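Local coordinates for hypothetical protein (Ruminococcus gnavus, PDB 4GL6) that is of unknown function but belongs to the DUF5037 family, its single chain carrying an antiparallel and a mixed beta sheet packed with helices, at residues 24-29 against 41-46; 77-82 against 118-123; 145-150 against 186-191. All coordinates share one frame; numbering follows the deposited sequence.

Contact 1. Residues 24-29 against 41-46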
ATOM      1  N   VAL A  24       8.985 -10.223  11.175  1.00 60.09           N
ATOM      2  CA  VAL A  24       7.553 -10.485  11.140  1.00 53.10           C
ATOM      3  C   VAL A  24       7.044  -9.710  12.342  1.00 51.12           C
ATOM      4  O   VAL A  24       7.347 -10.071  13.466  1.00 52.37           O
ATOM      5  CB  VAL A  24       7.212 -11.990  11.262  1.00 53.62           C
ATOM      6  CG1 VAL A  24       5.721 -12.181  11.527  1.00 50.32           C
ATOM      7  CG2 VAL A  24       7.642 -12.743  10.003  1.00 51.01           C
ATOM      8  N   LEU A  25       6.306  -8.629  12.107  1.00 52.39           N
ATOM      9  CA  LEU A  25       5.744  -7.811  13.204  1.00 49.93           C
ATOM     10  C   LEU A  25       4.643  -8.560  13.944  1.00 48.26           C
ATOM     11  O   LEU A  25       4.537  -8.467  15.154  1.00 49.88           O
ATOM     12  CB  LEU A  25       5.231  -6.459  12.692  1.00 48.12           C
ATOM     13  CG  LEU A  25       6.281  -5.544  12.046  1.00 48.67           C
ATOM     14  CD1 LEU A  25       5.612  -4.300  11.496  1.00 44.11           C
ATOM     15  CD2 LEU A  25       7.405  -5.165  13.014  1.00 50.18           C
ATOM     16  N   SER A  26       3.823  -9.294  13.205  1.00 51.39           N
ATOM     17  CA  SER A  26       2.737 -10.106  13.780  1.00 50.06           C
ATOM     18  C   SER A  26       2.176 -11.052  12.728  1.00 50.93           C
ATOM     19  O   SER A  26       2.447 -10.917  11.519  1.00 49.36           O
ATOM     20  CB  SER A  26       1.589  -9.233  14.284  1.00 46.55           C
ATOM     21  OG  SER A  26       1.000  -8.495  13.221  1.00 42.40           O
ATOM     22  N   TRP A  27       1.408 -12.020  13.199  1.00 50.40           N
ATOM     23  CA  TRP A  27       0.735 -12.924  12.295  1.00 47.96           C
ATOM     24  C   TRP A  27      -0.548 -13.412  12.845  1.00 48.16           C
ATOM     25  O   TRP A  27      -0.739 -13.528  14.054  1.00 53.03           O
ATOM     26  CB  TRP A  27       1.623 -14.055  11.776  1.00 45.81           C
ATOM     27  CG  TRP A  27       2.142 -15.027  12.780  1.00 46.38           C
ATOM     28  CD1 TRP A  27       3.405 -15.056  13.346  1.00 47.27           C
ATOM     29  CD2 TRP A  27       1.455 -16.193  13.324  1.00 47.08           C
ATOM     30  NE1 TRP A  27       3.536 -16.116  14.187  1.00 49.68           N
ATOM     31  CE2 TRP A  27       2.407 -16.834  14.230  1.00 48.97           C
ATOM     32  CE3 TRP A  27       0.189 -16.745  13.173  1.00 45.96           C
ATOM     33  CZ2 TRP A  27       2.088 -17.977  14.944  1.00 50.79           C
ATOM     34  CZ3 TRP A  27      -0.125 -17.901  13.897  1.00 47.60           C
ATOM     35  CH2 TRP A  27       0.806 -18.502  14.763  1.00 50.46           C
ATOM     36  N   ASN A  28      -1.386 -13.789  11.902  1.00 48.06           N
ATOM     37  CA  ASN A  28      -2.758 -14.095  12.110  1.00 52.91           C
ATOM     38  C   ASN A  28      -3.107 -15.436  11.422  1.00 49.32           C
ATOM     39  O   ASN A  28      -2.644 -15.686  10.310  1.00 46.39           O
ATOM     40  CB  ASN A  28      -3.461 -12.886  11.471  1.00 54.78           C
ATOM     41  CG  ASN A  28      -4.936 -12.981  11.487  1.00 64.32           C
ATOM     42  OD1 ASN A  28      -5.543 -13.578  12.394  1.00 74.60           O
ATOM     43  ND2 ASN A  28      -5.547 -12.378  10.482  1.00 67.22           N
ATOM     44  N   GLN A  29      -3.878 -16.297  12.099  1.00 45.67           N
ATOM     45  CA  GLN A  29      -4.298 -17.596  11.538  1.00 45.31           C
ATOM     46  C   GLN A  29      -5.756 -17.821  11.851  1.00 44.57           C
ATOM     47  O   GLN A  29      -6.074 -18.506  12.816  1.00 47.67           O
ATOM     48  CB  GLN A  29      -3.437 -18.771  12.043  1.00 48.12           C
ATOM     49  CG  GLN A  29      -3.709 -20.084  11.300  1.00 49.23           C
ATOM     50  CD  GLN A  29      -2.950 -21.269  11.854  1.00 51.60           C
ATOM     51  OE1 GLN A  29      -2.639 -21.333  13.047  1.00 51.88           O
ATOM     52  NE2 GLN A  29      -2.681 -22.241  10.990  1.00 51.76           N
ATOM     53  N   TYR A  41      -1.416 -15.582   7.846  1.00 43.53           N
ATOM     54  CA  TYR A  41      -1.271 -14.239   7.256  1.00 43.97           C
ATOM     55  C   TYR A  41      -0.323 -13.422   8.156  1.00 41.69           C
ATOM     56  O   TYR A  41      -0.680 -13.054   9.259  1.00 43.24           O
ATOM     57  CB  TYR A  41      -2.647 -13.569   7.056  1.00 43.54           C
ATOM     58  CG  TYR A  41      -3.567 -14.370   6.134  1.00 44.56           C
ATOM     59  CD1 TYR A  41      -3.504 -14.215   4.741  1.00 42.12           C
ATOM     60  CD2 TYR A  41      -4.499 -15.294   6.657  1.00 42.99           C
ATOM     61  CE1 TYR A  41      -4.339 -14.954   3.904  1.00 42.62           C
ATOM     62  CE2 TYR A  41      -5.335 -16.040   5.828  1.00 42.05           C
ATOM     63  CZ  TYR A  41      -5.256 -15.871   4.455  1.00 43.78           C
ATOM     64  OH  TYR A  41      -6.081 -16.617   3.628  1.00 46.54           O
ATOM     65  N   ALA A  42       0.869 -13.141   7.643  1.00 41.48           N
ATOM     66  CA  ALA A  42       1.946 -12.476   8.367  1.00 45.36           C
ATOM     67  C   ALA A  42       2.203 -11.037   7.904  1.00 48.54           C
ATOM     68  O   ALA A  42       2.414 -10.824   6.707  1.00 47.20           O
ATOM     69  CB  ALA A  42       3.227 -13.290   8.157  1.00 43.15           C
ATOM     70  N   THR A  43       2.225 -10.075   8.843  1.00 45.80           N
ATOM     71  CA  THR A  43       2.586  -8.678   8.558  1.00 44.22           C
ATOM     72  C   THR A  43       4.098  -8.578   8.745  1.00 45.56           C
ATOM     73  O   THR A  43       4.596  -8.722   9.864  1.00 46.97           O
ATOM     74  CB  THR A  43       1.856  -7.710   9.488  1.00 41.97           C
ATOM     75  OG1 THR A  43       0.470  -7.774   9.166  1.00 44.13           O
ATOM     76  CG2 THR A  43       2.349  -6.277   9.319  1.00 40.40           C
ATOM     77  N   CYS A  44       4.805  -8.313   7.651  1.00 45.66           N
ATOM     78  CA  CYS A  44       6.270  -8.304   7.623  1.00 50.33           C
ATOM     79  C   CYS A  44       6.866  -6.950   7.234  1.00 48.32           C
ATOM     80  O   CYS A  44       6.203  -6.151   6.590  1.00 50.28           O
ATOM     81  CB  CYS A  44       6.745  -9.352   6.587  1.00 55.09           C
ATOM     82  SG  CYS A  44       5.995 -11.013   6.667  1.00 58.14           S
ATOM     83  N   ILE A  45       8.115  -6.705   7.635  1.00 48.82           N
ATOM     84  CA  ILE A  45       8.900  -5.533   7.192  1.00 53.06           C
ATOM     85  C   ILE A  45      10.317  -5.985   6.847  1.00 57.15           C
ATOM     86  O   ILE A  45      10.773  -7.026   7.338  1.00 54.78           O
ATOM     87  CB  ILE A  45       8.983  -4.404   8.254  1.00 54.16           C
ATOM     88  CG1 ILE A  45       9.607  -4.890   9.576  1.00 61.73           C
ATOM     89  CG2 ILE A  45       7.596  -3.840   8.529  1.00 50.58           C
ATOM     90  CD1 ILE A  45       9.906  -3.779  10.562  1.00 63.44           C
ATOM     91  N   SER A  46      10.982  -5.235   5.971  1.00 60.20           N
ATOM     92  CA  SER A  46      12.408  -5.435   5.709  1.00 61.63           C
ATOM     93  C   SER A  46      13.061  -4.411   6.645  1.00 65.74           C
ATOM     94  O   SER A  46      12.517  -3.309   6.820  1.00 65.62           O
ATOM     95  CB  SER A  46      12.786  -5.196   4.238  1.00 63.56           C
ATOM     96  OG  SER A  46      12.807  -3.825   3.883  1.00 64.11           O
TER

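Contact 2. Residues 77-82 against 118-123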
ATOM      1  N   GLN A  77       5.001  -7.837  -4.603  1.00 47.62           N
ATOM      2  CA  GLN A  77       3.911  -6.917  -4.371  1.00 47.87           C
ATOM      3  C   GLN A  77       4.388  -5.671  -3.601  1.00 45.62           C
ATOM      4  O   GLN A  77       4.046  -4.547  -3.962  1.00 46.88           O
ATOM      5  CB  GLN A  77       2.845  -7.673  -3.564  1.00 50.06           C
ATOM      6  CG  GLN A  77       1.469  -7.090  -3.568  1.00 50.18           C
ATOM      7  CD  GLN A  77       0.468  -8.043  -2.939  1.00 44.97           C
ATOM      8  OE1 GLN A  77      -0.236  -8.806  -3.624  1.00 48.02           O
ATOM      9  NE2 GLN A  77       0.466  -8.064  -1.623  1.00 37.59           N
ATOM     10  N   ARG A  78       5.169  -5.884  -2.542  1.00 49.35           N
ATOM     11  CA  ARG A  78       5.712  -4.787  -1.717  1.00 50.06           C
ATOM     12  C   ARG A  78       6.638  -3.869  -2.501  1.00 49.37           C
ATOM     13  O   ARG A  78       6.576  -2.652  -2.341  1.00 52.13           O
ATOM     14  CB  ARG A  78       6.446  -5.317  -0.466  1.00 51.70           C
ATOM     15  CG  ARG A  78       7.259  -4.297   0.337  1.00 53.63           C
ATOM     16  CD  ARG A  78       6.393  -3.129   0.797  1.00 54.01           C
ATOM     17  NE  ARG A  78       7.149  -1.888   0.930  1.00 54.22           N
ATOM     18  CZ  ARG A  78       6.621  -0.660   0.953  1.00 53.99           C
ATOM     19  NH1 ARG A  78       5.316  -0.452   0.827  1.00 49.38           N
ATOM     20  NH2 ARG A  78       7.421   0.387   1.070  1.00 59.69           N
ATOM     21  N   LEU A  79       7.501  -4.459  -3.314  1.00 47.58           N
ATOM     22  CA  LEU A  79       8.411  -3.686  -4.147  1.00 50.36           C
ATOM     23  C   LEU A  79       7.641  -2.794  -5.128  1.00 51.36           C
ATOM     24  O   LEU A  79       8.078  -1.665  -5.394  1.00 56.55           O
ATOM     25  CB  LEU A  79       9.373  -4.603  -4.904  1.00 50.46           C
ATOM     26  CG  LEU A  79      10.342  -5.450  -4.074  1.00 50.96           C
ATOM     27  CD1 LEU A  79      11.076  -6.432  -4.995  1.00 49.81           C
ATOM     28  CD2 LEU A  79      11.307  -4.576  -3.299  1.00 49.85           C
ATOM     29  N   LEU A  80       6.508  -3.285  -5.650  1.00 48.88           N
ATOM     30  CA  LEU A  80       5.656  -2.484  -6.542  1.00 47.11           C
ATOM     31  C   LEU A  80       5.012  -1.325  -5.732  1.00 47.74           C
ATOM     32  O   LEU A  80       5.011  -0.186  -6.196  1.00 51.92           O
ATOM     33  CB  LEU A  80       4.629  -3.349  -7.298  1.00 45.79           C
ATOM     34  CG  LEU A  80       5.120  -4.249  -8.458  1.00 47.46           C
ATOM     35  CD1 LEU A  80       4.018  -5.193  -8.928  1.00 42.12           C
ATOM     36  CD2 LEU A  80       5.622  -3.454  -9.661  1.00 47.38           C
ATOM     37  N   ALA A  81       4.522  -1.617  -4.525  1.00 42.99           N
ATOM     38  CA  ALA A  81       3.992  -0.592  -3.602  1.00 43.60           C
ATOM     39  C   ALA A  81       5.034   0.466  -3.274  1.00 46.12           C
ATOM     40  O   ALA A  81       4.716   1.646  -3.296  1.00 49.40           O
ATOM     41  CB  ALA A  81       3.456  -1.202  -2.289  1.00 38.83           C
ATOM     42  N   LYS A  82       6.274   0.042  -3.003  1.00 48.08           N
ATOM     43  CA  LYS A  82       7.386   0.969  -2.701  1.00 50.71           C
ATOM     44  C   LYS A  82       7.572   2.001  -3.836  1.00 49.33           C
ATOM     45  O   LYS A  82       7.766   3.206  -3.581  1.00 50.58           O
ATOM     46  CB  LYS A  82       8.699   0.195  -2.426  1.00 54.84           C
ATOM     47  CG  LYS A  82       9.922   1.022  -1.993  1.00 58.15           C
ATOM     48  CD  LYS A  82      11.109   0.121  -1.639  1.00 64.15           C
ATOM     49  CE  LYS A  82      12.389   0.916  -1.382  1.00 73.74           C
ATOM     50  NZ  LYS A  82      12.224   1.951  -0.324  1.00 70.55           N
ATOM     51  N   GLU A 118      11.341 -10.033 -12.418  1.00 67.32           N
ATOM     52  CA  GLU A 118      10.502  -9.624 -13.564  1.00 68.39           C
ATOM     53  C   GLU A 118       9.319  -8.740 -13.163  1.00 66.31           C
ATOM     54  O   GLU A 118       9.158  -7.651 -13.722  1.00 67.86           O
ATOM     55  CB  GLU A 118       9.977 -10.844 -14.354  1.00 75.14           C
ATOM     56  CG  GLU A 118       9.312 -10.499 -15.700  1.00 82.00           C
ATOM     57  CD  GLU A 118       8.723 -11.690 -16.445  1.00 88.32           C
ATOM     58  OE1 GLU A 118       9.128 -12.850 -16.200  1.00 91.02           O
ATOM     59  OE2 GLU A 118       7.854 -11.453 -17.312  1.00 88.07           O
ATOM     60  N   ILE A 119       8.485  -9.228 -12.235  1.00 59.89           N
ATOM     61  CA  ILE A 119       7.226  -8.548 -11.839  1.00 55.23           C
ATOM     62  C   ILE A 119       7.419  -7.204 -11.131  1.00 56.64           C
ATOM     63  O   ILE A 119       6.593  -6.306 -11.275  1.00 60.40           O
ATOM     64  CB  ILE A 119       6.318  -9.484 -10.965  1.00 54.29           C
ATOM     65  CG1 ILE A 119       4.857  -9.003 -10.861  1.00 53.92           C
ATOM     66  CG2 ILE A 119       6.870  -9.673  -9.552  1.00 49.98           C
ATOM     67  CD1 ILE A 119       4.072  -9.062 -12.152  1.00 59.58           C
ATOM     68  N   SER A 120       8.493  -7.085 -10.359  1.00 59.93           N
ATOM     69  CA  SER A 120       8.781  -5.869  -9.580  1.00 59.04           C
ATOM     70  C   SER A 120       9.185  -4.646 -10.414  1.00 60.82           C
ATOM     71  O   SER A 120       9.251  -3.553  -9.879  1.00 62.55           O
ATOM     72  CB  SER A 120       9.873  -6.144  -8.554  1.00 59.06           C
ATOM     73  OG  SER A 120      11.100  -6.391  -9.217  1.00 65.86           O
ATOM     74  N   GLN A 121       9.505  -4.817 -11.691  1.00 66.70           N
ATOM     75  CA  GLN A 121       9.754  -3.672 -12.565  1.00 66.56           C
ATOM     76  C   GLN A 121       8.398  -3.078 -12.965  1.00 64.80           C
ATOM     77  O   GLN A 121       7.569  -3.749 -13.604  1.00 64.15           O
ATOM     78  CB  GLN A 121      10.479  -4.074 -13.815  1.00 66.57           C
ATOM     79  CG  GLN A 121      11.833  -4.682 -13.578  1.00 68.72           C
ATOM     80  CD  GLN A 121      12.557  -4.808 -14.888  1.00 65.21           C
ATOM     81  OE1 GLN A 121      12.661  -5.896 -15.437  1.00 63.46           O
ATOM     82  NE2 GLN A 121      12.950  -3.675 -15.452  1.00 66.18           N
ATOM     83  N   TRP A 122       8.196  -1.813 -12.614  1.00 62.54           N
ATOM     84  CA  TRP A 122       6.941  -1.108 -12.878  1.00 61.81           C
ATOM     85  C   TRP A 122       6.475  -1.224 -14.317  1.00 62.39           C
ATOM     86  O   TRP A 122       5.305  -1.515 -14.562  1.00 64.28           O
ATOM     87  CB  TRP A 122       7.063   0.347 -12.454  1.00 58.16           C
ATOM     88  CG  TRP A 122       5.742   1.016 -12.421  1.00 54.66           C
ATOM     89  CD1 TRP A 122       5.182   1.818 -13.388  1.00 55.22           C
ATOM     90  CD2 TRP A 122       4.746   0.917 -11.384  1.00 51.08           C
ATOM     91  NE1 TRP A 122       3.944   2.236 -13.015  1.00 52.18           N
ATOM     92  CE2 TRP A 122       3.615   1.731 -11.831  1.00 50.51           C
ATOM     93  CE3 TRP A 122       4.671   0.270 -10.163  1.00 50.37           C
ATOM     94  CZ2 TRP A 122       2.472   1.882 -11.074  1.00 47.12           C
ATOM     95  CZ3 TRP A 122       3.514   0.436  -9.406  1.00 49.52           C
ATOM     96  CH2 TRP A 122       2.441   1.226  -9.853  1.00 49.61           C
ATOM     97  N   LYS A 123       7.393  -1.042 -15.266  1.00 66.75           N
ATOM     98  CA  LYS A 123       7.062  -1.163 -16.693  1.00 69.20           C
ATOM     99  C   LYS A 123       6.396  -2.516 -17.066  1.00 71.76           C
ATOM    100  O   LYS A 123       5.434  -2.532 -17.832  1.00 73.71           O
ATOM    101  CB  LYS A 123       8.271  -0.881 -17.588  1.00 68.66           C
ATOM    102  CG  LYS A 123       9.518  -1.725 -17.324  1.00 77.87           C
ATOM    103  CD  LYS A 123      10.439  -1.813 -18.551  1.00 80.43           C
ATOM    104  CE  LYS A 123      11.585  -2.793 -18.325  1.00 80.71           C
ATOM    105  NZ  LYS A 123      12.289  -3.160 -19.580  1.00 85.51           N
TER

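Contact 3. Residues 145-150 against 186-191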
ATOM      1  N   TYR A 145      -1.923   9.911   3.977  1.00 43.54           N
ATOM      2  CA  TYR A 145      -2.329  10.542   5.239  1.00 40.82           C
ATOM      3  C   TYR A 145      -1.384  11.723   5.505  1.00 40.89           C
ATOM      4  O   TYR A 145      -0.197  11.497   5.704  1.00 41.84           O
ATOM      5  CB  TYR A 145      -2.270   9.489   6.364  1.00 43.04           C
ATOM      6  CG  TYR A 145      -3.226   8.337   6.114  1.00 41.16           C
ATOM      7  CD1 TYR A 145      -4.581   8.460   6.424  1.00 41.52           C
ATOM      8  CD2 TYR A 145      -2.793   7.158   5.511  1.00 40.59           C
ATOM      9  CE1 TYR A 145      -5.474   7.432   6.165  1.00 41.60           C
ATOM     10  CE2 TYR A 145      -3.678   6.119   5.248  1.00 41.38           C
ATOM     11  CZ  TYR A 145      -5.022   6.263   5.579  1.00 40.83           C
ATOM     12  OH  TYR A 145      -5.915   5.251   5.335  1.00 40.82           O
ATOM     13  N   ILE A 146      -1.903  12.960   5.453  1.00 39.03           N
ATOM     14  CA  ILE A 146      -1.113  14.186   5.623  1.00 41.69           C
ATOM     15  C   ILE A 146      -1.400  14.874   6.955  1.00 44.30           C
ATOM     16  O   ILE A 146      -2.553  14.936   7.378  1.00 43.32           O
ATOM     17  CB  ILE A 146      -1.428  15.213   4.504  1.00 42.22           C
ATOM     18  CG1 ILE A 146      -1.075  14.647   3.126  1.00 41.60           C
ATOM     19  CG2 ILE A 146      -0.644  16.504   4.726  1.00 43.31           C
ATOM     20  CD1 ILE A 146      -1.453  15.557   1.976  1.00 43.20           C
ATOM     21  N   ASP A 147      -0.342  15.393   7.589  1.00 48.85           N
ATOM     22  CA  ASP A 147      -0.441  16.201   8.811  1.00 48.47           C
ATOM     23  C   ASP A 147      -0.757  17.576   8.257  1.00 50.72           C
ATOM     24  O   ASP A 147       0.119  18.248   7.699  1.00 55.25           O
ATOM     25  CB  ASP A 147       0.882  16.181   9.592  1.00 49.88           C
ATOM     26  CG  ASP A 147       0.840  16.978  10.882  1.00 54.35           C
ATOM     27  OD1 ASP A 147      -0.048  17.843  11.048  1.00 55.54           O
ATOM     28  OD2 ASP A 147       1.729  16.731  11.737  1.00 56.70           O
ATOM     29  N   ALA A 148      -2.024  17.969   8.377  1.00 53.17           N
ATOM     30  CA  ALA A 148      -2.521  19.242   7.826  1.00 52.57           C
ATOM     31  C   ALA A 148      -1.877  20.469   8.449  1.00 51.96           C
ATOM     32  O   ALA A 148      -1.862  21.506   7.830  1.00 59.30           O
ATOM     33  CB  ALA A 148      -4.042  19.315   7.924  1.00 48.66           C
ATOM     34  N   SER A 149      -1.338  20.349   9.660  1.00 52.13           N
ATOM     35  CA  SER A 149      -0.616  21.461  10.298  1.00 55.36           C
ATOM     36  C   SER A 149       0.705  21.811   9.586  1.00 57.50           C
ATOM     37  O   SER A 149       1.165  22.946   9.669  1.00 60.78           O
ATOM     38  CB  SER A 149      -0.322  21.137  11.768  1.00 54.94           C
ATOM     39  OG  SER A 149       0.585  20.056  11.890  1.00 54.52           O
ATOM     40  N   THR A 150       1.277  20.835   8.872  1.00 56.82           N
ATOM     41  CA  THR A 150       2.568  20.960   8.212  1.00 56.03           C
ATOM     42  C   THR A 150       2.488  21.152   6.686  1.00 58.12           C
ATOM     43  O   THR A 150       3.369  20.652   5.976  1.00 60.02           O
ATOM     44  CB  THR A 150       3.421  19.709   8.539  1.00 53.48           C
ATOM     45  OG1 THR A 150       2.892  18.571   7.849  1.00 50.95           O
ATOM     46  CG2 THR A 150       3.462  19.444  10.048  1.00 52.64           C
ATOM     47  N   SER A 186      -4.226  13.725  15.531  1.00 43.12           N
ATOM     48  CA  SER A 186      -4.778  12.566  14.804  1.00 42.51           C
ATOM     49  C   SER A 186      -3.746  11.892  13.948  1.00 41.66           C
ATOM     50  O   SER A 186      -3.675  10.663  13.922  1.00 39.45           O
ATOM     51  CB  SER A 186      -5.957  12.939  13.902  1.00 43.28           C
ATOM     52  OG  SER A 186      -7.131  12.899  14.660  1.00 46.29           O
ATOM     53  N   PHE A 187      -2.986  12.706  13.217  1.00 42.50           N
ATOM     54  CA  PHE A 187      -1.960  12.176  12.340  1.00 43.19           C
ATOM     55  C   PHE A 187      -0.944  11.335  13.110  1.00 45.58           C
ATOM     56  O   PHE A 187      -0.665  10.201  12.744  1.00 46.86           O
ATOM     57  CB  PHE A 187      -1.232  13.280  11.562  1.00 45.45           C
ATOM     58  CG  PHE A 187      -0.065  12.755  10.778  1.00 46.90           C
ATOM     59  CD1 PHE A 187      -0.265  12.140   9.542  1.00 45.54           C
ATOM     60  CD2 PHE A 187       1.223  12.788  11.310  1.00 48.85           C
ATOM     61  CE1 PHE A 187       0.807  11.599   8.844  1.00 46.79           C
ATOM     62  CE2 PHE A 187       2.304  12.256  10.611  1.00 51.49           C
ATOM     63  CZ  PHE A 187       2.098  11.664   9.373  1.00 50.42           C
ATOM     64  N   GLU A 188      -0.411  11.910  14.177  1.00 49.80           N
ATOM     65  CA  GLU A 188       0.620  11.248  14.994  1.00 52.15           C
ATOM     66  C   GLU A 188       0.197   9.895  15.561  1.00 49.97           C
ATOM     67  O   GLU A 188       1.021   8.991  15.655  1.00 51.95           O
ATOM     68  CB  GLU A 188       1.117  12.200  16.083  1.00 54.88           C
ATOM     69  CG  GLU A 188       1.945  13.381  15.520  1.00 57.99           C
ATOM     70  CD  GLU A 188       3.337  13.035  14.965  1.00 59.77           C
ATOM     71  OE1 GLU A 188       4.018  12.122  15.482  1.00 64.38           O
ATOM     72  OE2 GLU A 188       3.758  13.701  13.987  1.00 61.77           O
ATOM     73  N   LYS A 189      -1.077   9.778  15.939  1.00 48.29           N
ATOM     74  CA  LYS A 189      -1.647   8.506  16.402  1.00 47.47           C
ATOM     75  C   LYS A 189      -1.800   7.551  15.228  1.00 47.77           C
ATOM     76  O   LYS A 189      -1.507   6.351  15.356  1.00 49.02           O
ATOM     77  CB  LYS A 189      -3.024   8.702  17.027  1.00 48.58           C
ATOM     78  CG  LYS A 189      -3.054   9.494  18.326  1.00 49.92           C
ATOM     79  CD  LYS A 189      -4.493   9.738  18.733  1.00 49.63           C
ATOM     80  CE  LYS A 189      -4.565  10.692  19.881  1.00 54.57           C
ATOM     81  NZ  LYS A 189      -5.981  11.076  20.122  1.00 54.99           N
ATOM     82  N   ALA A 190      -2.289   8.087  14.103  1.00 45.43           N
ATOM     83  CA  ALA A 190      -2.482   7.322  12.890  1.00 41.36           C
ATOM     84  C   ALA A 190      -1.183   6.663  12.454  1.00 40.50           C
ATOM     85  O   ALA A 190      -1.150   5.469  12.230  1.00 41.00           O
ATOM     86  CB  ALA A 190      -3.021   8.214  11.791  1.00 42.68           C
ATOM     87  N   GLU A 191      -0.124   7.459  12.378  1.00 44.81           N
ATOM     88  CA  GLU A 191       1.228   7.041  11.929  1.00 48.13           C
ATOM     89  C   GLU A 191       1.719   5.834  12.706  1.00 47.93           C
ATOM     90  O   GLU A 191       2.197   4.889  12.112  1.00 50.35           O
ATOM     91  CB  GLU A 191       2.202   8.222  12.099  1.00 58.95           C
ATOM     92  CG  GLU A 191       3.630   8.128  11.553  1.00 62.51           C
ATOM     93  CD  GLU A 191       4.506   9.283  12.063  1.00 79.89           C
ATOM     94  OE1 GLU A 191       4.548   9.537  13.301  1.00 92.72           O
ATOM     95  OE2 GLU A 191       5.153   9.959  11.232  1.00 93.44           O
TER

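Contact 1. Residues 24-29 against 41-46
Leu-25 crosses Ile-45 at about a right angle, its CD1 reaching CG2 of Ile-45 at 3.6 Å while its CD2 lies near CD1 of Ile-45. The isoleucine meets it with both branches because CG1 sits between its own backbone N and carbonyl carbon (chi1 58°), leaving CG2 beside the N. Leu-25 is one of two successive residues that face Thr-43: its N donates to Thr-43 O at 2.8 Å, and Ser-26 N adds a weak bond to the same oxygen. Farther on, Thr-43 N returns a bond to Ser-26 O, and Asn-28 and Tyr-41 exchange a reciprocal pair.

On one face of the sheet, Val-24 CG2 lies 4.1 Å from Cys-44 SG, and Trp-27 CB meets Ala-42 CB at 4.0 Å before the indole turns away; helix 6-18 packs on this face through Ile-10. Ser-26, Thr-43, Asn-28 and Tyr-41 occupy the other, where Ser-26 OG lies 3.9 Å from Thr-43 CB and Asn-28 O lies at the edge of the tyrosine ring. Paired strands with one register slip make this an antiparallel beta hairpin interrupted by a classic beta bulge.

Contact 2. Residues 77-82 against 118-123
Leu-80 lays its forked end over the backbone of Ile-119 and Ser-120, with CD2 3.4 Å from Ile-119 O and 3.6 Å from Ser-120 O. This is helix-against-turn packing: one side of helix 75-95 rests on the short link between helices 116-119 and 122-129, with Gln-121 at the N-cap position of the second. It illustrates how a leucine can fill the bend where one helix gives way to another, touching carbonyl groups as well as side chains.

The leucine has CG anti to its carbonyl carbon (chi1 -74°), with CD1 anti to CA and CD2 branching off toward the bend. CD1 lies 4.4 Å from Ile-119 CG1, the side-chain contact with that isoleucine; CD2 also reaches the six-membered ring of the indole, 3.9 Å from Trp-122 CE3. Replacing Leu-80 by an alanine would probably open a gap between the bend and the indole, leaving Ile-119 and Trp-122 without the methyl groups that lie against them.

Trp-122 has its CG anti to the backbone N (chi1 -167°), a torsion that swings the ring back toward helix 75-95. At its other end, NE1 donates to Leu-171 O, which probably helps hold the indole's orientation. Beside the main leucine, Leu-79 brings CD1 to 3.8 Å from Ser-120 CB, so the serine meets the helix through its carbon. Its hydroxyl is engaged within its own part of the chain, bonded to Val-116 O. Polar support comes from Gln-83, whose NE2 is hydrogen-bonded to both Leu-79 O and Ser-120 O and so links the helix directly to the bend. The indole meets the helix backbone too: Trp-122 CZ3 approaches Leu-80 O obliquely at 3.6 Å.

Contact 3. Residues 145-150 against 186-191
Tyr-145 turns its backbone oxygen to the ring of Phe-187, O lying 3.3 Å from CE1 at the edge and near the ring plane. Strand 140-147 of the mixed sheet here packs against helix 184-194, which follows a beta-alpha-beta crossover made by that strand, helix 156-171 and the parallel neighbour strand 175-182. The axes of 145-147 and 186-191 approach to 8.3 Å, at 137° between their N-to-C directions. The tyrosine's CB also lies near Phe-187 CE1, but its ring leads elsewhere, stacking on Tyr-180 and meeting Phe-206 edge-to-face.

Ile-146 points its side chain away from the helix, toward Val-179 and Tyr-181, and offers the phenylalanine only backbone. Asp-147 follows with the main overlap. Its CB sits over one face of the Phe-187 ring in a CH-pi contact, 4.0 Å from the centroid. Phe-187 extends its ring to this place with CG anti to the backbone N (chi1 173°), and the carboxylate of the aspartate is inclined 28° to the ring plane. The acidic end is divided: OD2 is hydrogen-bonded to His-184 ND1, which may ease the nearness of Glu-188 OE2, 4.3 Å from OD2.

Asp-147 also begins an Asx turn, OD1 accepting from Ser-149 N. Finally, Thr-150 folds back, both its N and its OG1 donating to Asp-147 O, the hydroxyl at 2.8 Å.

How the contacts relate
From the N terminus, contact 1 comes first, closing an 11-residue connection between neighbouring strands 22-28 and 40-46 of the antiparallel sheet. The chain then completes that sheet and enters helix 75-95. Contact 2 closes a 35-residue excursion containing strand 99-104, returning the chain to this helix at the bend before helix 122-129. Next comes strand 140-147, where contact 3 opens; it too spans 35 residues, including helix 156-171 and strand 175-182, before closing on helix 184-194. All three follow in series, without nesting or crossing. Contacts 2 and 3 lie on opposite sides of the chain's centre, their own centres 27 Å apart, and no two contacts touch.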